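Local atomic coordinates of Cfl (Pectobacterium brasiliense, PDB entry 7A9J), a protein that probably activates carboxylic acids with ATP and joins them to an acceptor such as coenzyme A or an amine, as a member of the AMP-binding ligase family. Residues A[401-413]-A[418-430]. The protein carries 1 engineered substitution. Residues are numbered along the deposited sequence; the frame is centred on the assembly and turned at random.
Sequences DRWLATGDLVRQE and LIFLGREKDQIKI
Thr406 and Arg423 meet where the first strand turns a corner: the guanidinium NH1 donates to Thr406 O (3.0 Å), while Thr406 OG1 closes an ST turn by accepting from Asp408 N and itself bonds to Leu378 O. Gly407, whose positive phi favours glycine, lies against one face of the Arg423 guanidinium, with NH2 where a side chain would begin. Gly407 O accepts from Glu424 N (2.9 Å, nearly straight) and from a water that accepts from Lys425 N, so the start of the 3-10 turn is tied to the corner. Asp408 then gives Arg423 NH1 its second acceptor, OD2, at 2.9 Å in a salt bridge. The two flat groups stand 85° apart and NH1 reaches OD2 from above the carboxylate plane. Bends at chi2 (-74°) and chi3 (-60°) fold the arginine back toward the corner although its CB leaves the strand pointing away. Asp408 OD1 bonds to Tyr334 OH and lies at the edge of the Phe420 ring.

Leu409 faces both Leu421 and Gly422 at a beta bulge, where Gly422 takes a positive phi. Its N donates to Gly422 O (2.8 Å) and its O accepts from Leu421 N, while CD1 reaches Gln427 NE2 (3.6 Å). Regular pairing begins with Val410 and Phe420, a non-hydrogen-bonded pair. Arg411 exchanges two backbone bonds with Ile419; Ile419 CG2 lies over one face of the Arg411 guanidinium, whose NH1 hydrogen-bonds to Asn375 OD1. Gln412 rests its CB on Leu418 CD2, and Glu413 lays CG against Ile419 CG1 (3.5 Å).

Strands 408-412 and 418-423 form an antiparallel beta hairpin. At its open end Thr406-Gly407-Asp408 matches motif A7 of adenylate-forming enzymes, and Gly422-Arg423-Glu424-Lys425-Asp426-Gln427 matches A8, which in relatives, and probably here, contains the hinge about which the C-terminal domain turns.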
loop_
_atom_site.group_PDB
_atom_site.type_symbol
_atom_site.label_atom_id
_atom_site.label_comp_id
_atom_site.label_asym_id
_atom_site.label_seq_id
_atom_site.Cartn_x
_atom_site.Cartn_y
_atom_site.Cartn_z
ATOM N N ASP A 401 18.890 -8.377 -13.498
ATOM C CA ASP A 401 18.054 -8.675 -14.646
ATOM C C ASP A 401 16.846 -9.536 -14.298
ATOM O O ASP A 401 16.029 -9.801 -15.183
ATOM C CB ASP A 401 18.893 -9.356 -15.739
ATOM C CG ASP A 401 19.638 -10.607 -15.243
ATOM O OD1 ASP A 401 19.344 -11.129 -14.140
ATOM O OD2 ASP A 401 20.534 -11.068 -15.982
ATOM N N ARG A 402 16.701 -9.958 -13.042
ATOM C CA ARG A 402 15.642 -10.894 -12.672
ATOM C C ARG A 402 14.255 -10.319 -12.971
ATOM O O ARG A 402 14.020 -9.113 -12.829
ATOM C CB ARG A 402 15.750 -11.233 -11.184
ATOM C CG ARG A 402 15.569 -10.015 -10.289
ATOM C CD ARG A 402 15.778 -10.321 -8.810
ATOM N NE ARG A 402 14.903 -11.394 -8.342
ATOM C CZ ARG A 402 13.648 -11.225 -7.921
ATOM N NH1 ARG A 402 13.088 -10.014 -7.901
ATOM N NH2 ARG A 402 12.946 -12.280 -7.518
ATOM N N TRP A 403 13.347 -11.191 -13.415
ATOM C CA TRP A 403 11.919 -10.903 -13.531
ATOM C C TRP A 403 11.193 -11.412 -12.289
ATOM O O TRP A 403 11.463 -12.516 -11.819
ATOM C CB TRP A 403 11.328 -11.583 -14.770
ATOM C CG TRP A 403 11.883 -11.010 -16.037
ATOM C CD1 TRP A 403 13.013 -11.406 -16.698
ATOM C CD2 TRP A 403 11.349 -9.912 -16.780
ATOM N NE1 TRP A 403 13.205 -10.618 -17.818
ATOM C CE2 TRP A 403 12.197 -9.689 -17.884
ATOM C CE3 TRP A 403 10.232 -9.088 -16.614
ATOM C CZ2 TRP A 403 11.962 -8.678 -18.818
ATOM C CZ3 TRP A 403 9.993 -8.090 -17.559
ATOM C CH2 TRP A 403 10.859 -7.893 -18.636
ATOM N N LEU A 404 10.243 -10.636 -11.784
ATOM C CA LEU A 404 9.395 -11.084 -10.685
ATOM C C LEU A 404 8.081 -11.629 -11.246
ATOM O O LEU A 404 7.370 -10.904 -11.944
ATOM C CB LEU A 404 9.100 -9.936 -9.722
ATOM C CG LEU A 404 8.284 -10.320 -8.480
ATOM C CD1 LEU A 404 8.704 -9.484 -7.285
ATOM C CD2 LEU A 404 6.787 -10.154 -8.721
ATOM N N ALA A 405 7.742 -12.868 -10.893
ATOM C CA ALA A 405 6.460 -13.460 -11.265
ATOM C C ALA A 405 5.393 -13.037 -10.268
ATOM O O ALA A 405 5.458 -13.402 -9.091
ATOM C CB ALA A 405 6.559 -14.989 -11.322
ATOM N N THR A 406 4.405 -12.284 -10.736
ATOM C CA THR A 406 3.412 -11.702 -9.836
ATOM C C THR A 406 2.327 -12.685 -9.395
ATOM O O THR A 406 1.639 -12.407 -8.400
ATOM C CB THR A 406 2.699 -10.550 -10.513
ATOM O OG1 THR A 406 2.021 -11.082 -11.665
ATOM C CG2 THR A 406 3.691 -9.440 -10.952
ATOM N N GLY A 407 2.089 -13.751 -10.144
ATOM C CA GLY A 407 0.969 -14.633 -9.922
ATOM C C GLY A 407 -0.346 -14.110 -10.460
ATOM O O GLY A 407 -1.370 -14.763 -10.253
ATOM N N ASP A 408 -0.333 -12.961 -11.143
ATOM C CA ASP A 408 -1.515 -12.315 -11.723
ATOM C C ASP A 408 -1.526 -12.512 -13.235
ATOM O O ASP A 408 -0.487 -12.438 -13.886
ATOM C CB ASP A 408 -1.542 -10.829 -11.409
ATOM C CG ASP A 408 -1.756 -10.546 -9.909
ATOM O OD1 ASP A 408 -1.223 -9.531 -9.430
ATOM O OD2 ASP A 408 -2.392 -11.424 -9.238
ATOM N N LEU A 409 -2.701 -12.791 -13.769
ATOM C CA LEU A 409 -2.931 -12.946 -15.204
ATOM C C LEU A 409 -3.359 -11.615 -15.809
ATOM O O LEU A 409 -4.168 -10.897 -15.225
ATOM C CB LEU A 409 -4.030 -13.938 -15.424
ATOM C CG LEU A 409 -3.708 -15.341 -14.917
ATOM C CD1 LEU A 409 -4.852 -16.294 -15.259
ATOM C CD2 LEU A 409 -2.450 -15.811 -15.632
ATOM N N VAL A 410 -2.844 -11.300 -16.984
ATOM C CA VAL A 410 -3.178 -10.034 -17.638
ATOM C C VAL A 410 -3.248 -10.256 -19.148
ATOM O O VAL A 410 -2.834 -11.289 -19.698
ATOM C CB VAL A 410 -2.177 -8.895 -17.358
ATOM C CG1 VAL A 410 -2.151 -8.505 -15.864
ATOM C CG2 VAL A 410 -0.786 -9.295 -17.891
ATOM N N ARG A 411 -3.766 -9.227 -19.822
ATOM C CA ARG A 411 -3.705 -9.103 -21.258
ATOM C C ARG A 411 -3.380 -7.653 -21.522
ATOM O O ARG A 411 -3.906 -6.782 -20.832
ATOM C CB ARG A 411 -5.043 -9.455 -21.938
ATOM C CG ARG A 411 -5.036 -9.149 -23.395
ATOM C CD ARG A 411 -6.346 -9.577 -24.037
ATOM N NE ARG A 411 -7.508 -8.844 -23.507
ATOM C CZ ARG A 411 -8.460 -9.428 -22.772
ATOM N NH1 ARG A 411 -8.370 -10.715 -22.445
ATOM N NH2 ARG A 411 -9.510 -8.728 -22.377
ATOM N N GLN A 412 -2.488 -7.381 -22.465
ATOM C CA GLN A 412 -2.083 -6.000 -22.674
ATOM C C GLN A 412 -2.832 -5.489 -23.899
ATOM O O GLN A 412 -2.826 -6.127 -24.935
ATOM C CB GLN A 412 -0.581 -5.906 -22.860
ATOM C CG GLN A 412 -0.022 -4.491 -22.959
ATOM C CD GLN A 412 1.382 -4.612 -23.483
ATOM O OE1 GLN A 412 2.329 -4.452 -22.750
ATOM N NE2 GLN A 412 1.513 -5.011 -24.750
ATOM N N GLU A 413 -3.504 -4.350 -23.755
ATOM C CA GLU A 413 -4.251 -3.795 -24.884
ATOM C C GLU A 413 -3.302 -2.991 -25.774
ATOM O O GLU A 413 -2.144 -2.699 -25.418
ATOM C CB GLU A 413 -5.381 -2.871 -24.377
ATOM C CG GLU A 413 -6.401 -3.576 -23.446
ATOM C CD GLU A 413 -7.710 -3.867 -24.142
ATOM O OE1 GLU A 413 -8.720 -3.259 -23.725
ATOM O OE2 GLU A 413 -7.730 -4.672 -25.110
ATOM N N LEU A 418 -3.087 -2.765 -18.967
ATOM C CA LEU A 418 -3.066 -4.180 -18.561
ATOM C C LEU A 418 -4.447 -4.526 -18.050
ATOM O O LEU A 418 -4.867 -4.130 -16.973
ATOM C CB LEU A 418 -1.997 -4.396 -17.497
ATOM C CG LEU A 418 -0.640 -4.119 -18.179
ATOM C CD1 LEU A 418 0.379 -4.076 -17.055
ATOM C CD2 LEU A 418 -0.269 -5.310 -19.164
ATOM N N ILE A 419 -5.193 -5.231 -18.876
ATOM C CA ILE A 419 -6.435 -5.831 -18.422
ATOM C C ILE A 419 -6.146 -6.899 -17.386
ATOM O O ILE A 419 -5.263 -7.755 -17.561
ATOM C CB ILE A 419 -7.173 -6.408 -19.646
ATOM C CG1 ILE A 419 -7.585 -5.327 -20.610
ATOM C CG2 ILE A 419 -8.346 -7.203 -19.176
ATOM C CD1 ILE A 419 -8.230 -4.039 -20.052
ATOM N N PHE A 420 -6.930 -6.928 -16.336
ATOM C CA PHE A 420 -6.653 -7.808 -15.214
ATOM C C PHE A 420 -7.573 -9.013 -15.274
ATOM O O PHE A 420 -8.797 -8.870 -15.321
ATOM C CB PHE A 420 -6.800 -7.057 -13.880
ATOM C CG PHE A 420 -6.376 -7.861 -12.699
ATOM C CD1 PHE A 420 -5.024 -7.961 -12.392
ATOM C CD2 PHE A 420 -7.308 -8.380 -11.831
ATOM C CE1 PHE A 420 -4.626 -8.663 -11.273
ATOM C CE2 PHE A 420 -6.905 -9.091 -10.699
ATOM C CZ PHE A 420 -5.579 -9.245 -10.449
ATOM N N LEU A 421 -6.971 -10.191 -15.313
ATOM C CA LEU A 421 -7.740 -11.416 -15.467
ATOM C C LEU A 421 -7.756 -12.218 -14.182
ATOM O O LEU A 421 -8.225 -13.388 -14.168
ATOM C CB LEU A 421 -7.181 -12.261 -16.627
ATOM C CG LEU A 421 -7.208 -11.444 -17.913
ATOM C CD1 LEU A 421 -6.606 -12.235 -19.032
ATOM C CD2 LEU A 421 -8.658 -11.158 -18.226
ATOM N N GLY A 422 -7.237 -11.648 -13.106
ATOM C CA GLY A 422 -7.321 -12.306 -11.816
ATOM C C GLY A 422 -6.049 -13.063 -11.470
ATOM O O GLY A 422 -5.031 -13.028 -12.172
ATOM N N ARG A 423 -6.091 -13.677 -10.299
ATOM C CA ARG A 423 -4.996 -14.547 -9.885
ATOM C C ARG A 423 -4.924 -15.787 -10.764
ATOM O O ARG A 423 -5.944 -16.395 -11.119
ATOM C CB ARG A 423 -5.194 -14.998 -8.441
ATOM C CG ARG A 423 -5.253 -13.871 -7.467
ATOM C CD ARG A 423 -3.894 -13.303 -7.275
ATOM N NE ARG A 423 -2.924 -14.279 -6.768
ATOM C CZ ARG A 423 -1.602 -14.080 -6.732
ATOM N NH1 ARG A 423 -1.057 -12.933 -7.199
ATOM N NH2 ARG A 423 -0.823 -15.052 -6.253
ATOM N N GLU A 424 -3.697 -16.184 -11.100
ATOM C CA GLU A 424 -3.548 -17.413 -11.876
ATOM C C GLU A 424 -4.221 -18.576 -11.186
ATOM O O GLU A 424 -4.793 -19.467 -11.849
ATOM C CB GLU A 424 -2.074 -17.724 -12.101
ATOM C CG GLU A 424 -1.846 -18.968 -12.987
ATOM C CD GLU A 424 -0.432 -19.045 -13.560
ATOM O OE1 GLU A 424 -0.300 -19.346 -14.775
ATOM O OE2 GLU A 424 0.546 -18.807 -12.806
ATOM N N LYS A 425 -4.195 -18.584 -9.859
ATOM C CA LYS A 425 -4.715 -19.753 -9.147
ATOM C C LYS A 425 -6.228 -19.749 -9.015
ATOM O O LYS A 425 -6.796 -20.757 -8.595
ATOM C CB LYS A 425 -4.049 -19.825 -7.770
ATOM C CG LYS A 425 -4.542 -18.770 -6.813
ATOM C CD LYS A 425 -3.774 -18.756 -5.486
ATOM C CE LYS A 425 -4.450 -17.838 -4.465
ATOM N NZ LYS A 425 -4.202 -16.376 -4.682
ATOM N N ASP A 426 -6.908 -18.680 -9.402
ATOM C CA ASP A 426 -8.369 -18.679 -9.434
ATOM C C ASP A 426 -8.926 -19.046 -10.790
ATOM O O ASP A 426 -10.153 -19.026 -10.967
ATOM C CB ASP A 426 -8.904 -17.302 -9.051
ATOM C CG ASP A 426 -8.664 -16.976 -7.600
ATOM O OD1 ASP A 426 -8.569 -17.930 -6.797
ATOM O OD2 ASP A 426 -8.573 -15.774 -7.270
ATOM N N GLN A 427 -8.053 -19.273 -11.765
ATOM C CA GLN A 427 -8.472 -19.515 -13.120
ATOM C C GLN A 427 -9.272 -20.823 -13.148
ATOM O O GLN A 427 -8.932 -21.788 -12.451
ATOM C CB GLN A 427 -7.223 -19.661 -13.995
ATOM C CG GLN A 427 -7.340 -19.936 -15.420
ATOM C CD GLN A 427 -6.001 -20.419 -15.978
ATOM O OE1 GLN A 427 -5.960 -21.271 -16.868
ATOM N NE2 GLN A 427 -4.918 -19.909 -15.436
ATOM N N ILE A 428 -10.333 -20.834 -13.925
ATOM C CA ILE A 428 -11.161 -22.040 -14.147
ATOM C C ILE A 428 -10.928 -22.556 -15.567
ATOM O O ILE A 428 -10.760 -21.760 -16.503
ATOM C CB ILE A 428 -12.643 -21.669 -13.921
ATOM C CG1 ILE A 428 -12.875 -21.253 -12.469
ATOM C CG2 ILE A 428 -13.605 -22.805 -14.394
ATOM C CD1 ILE A 428 -14.238 -20.627 -12.229
ATOM N N LYS A 429 -10.936 -23.898 -15.754
ATOM C CA LYS A 429 -10.817 -24.475 -17.092
ATOM C C LYS A 429 -12.170 -25.057 -17.508
ATOM O O LYS A 429 -12.762 -25.848 -16.762
ATOM C CB LYS A 429 -9.751 -25.570 -17.148
ATOM C CG LYS A 429 -8.353 -25.029 -17.132
ATOM C CD LYS A 429 -7.894 -24.624 -18.532
ATOM C CE LYS A 429 -6.433 -24.183 -18.513
ATOM N NZ LYS A 429 -5.497 -25.303 -18.180
ATOM N N ILE A 430 -12.664 -24.617 -18.655
ATOM C CA ILE A 430 -13.898 -25.137 -19.228
ATOM C C ILE A 430 -13.576 -25.625 -20.625
ATOM O O ILE A 430 -13.113 -24.854 -21.483
ATOM C CB ILE A 430 -15.032 -24.097 -19.216
ATOM C CG1 ILE A 430 -15.380 -23.705 -17.743
ATOM C CG2 ILE A 430 -16.260 -24.567 -20.056
ATOM C CD1 ILE A 430 -15.958 -24.903 -16.833
HETATM O O HOH W 1 -1.911 -16.900 -8.545
#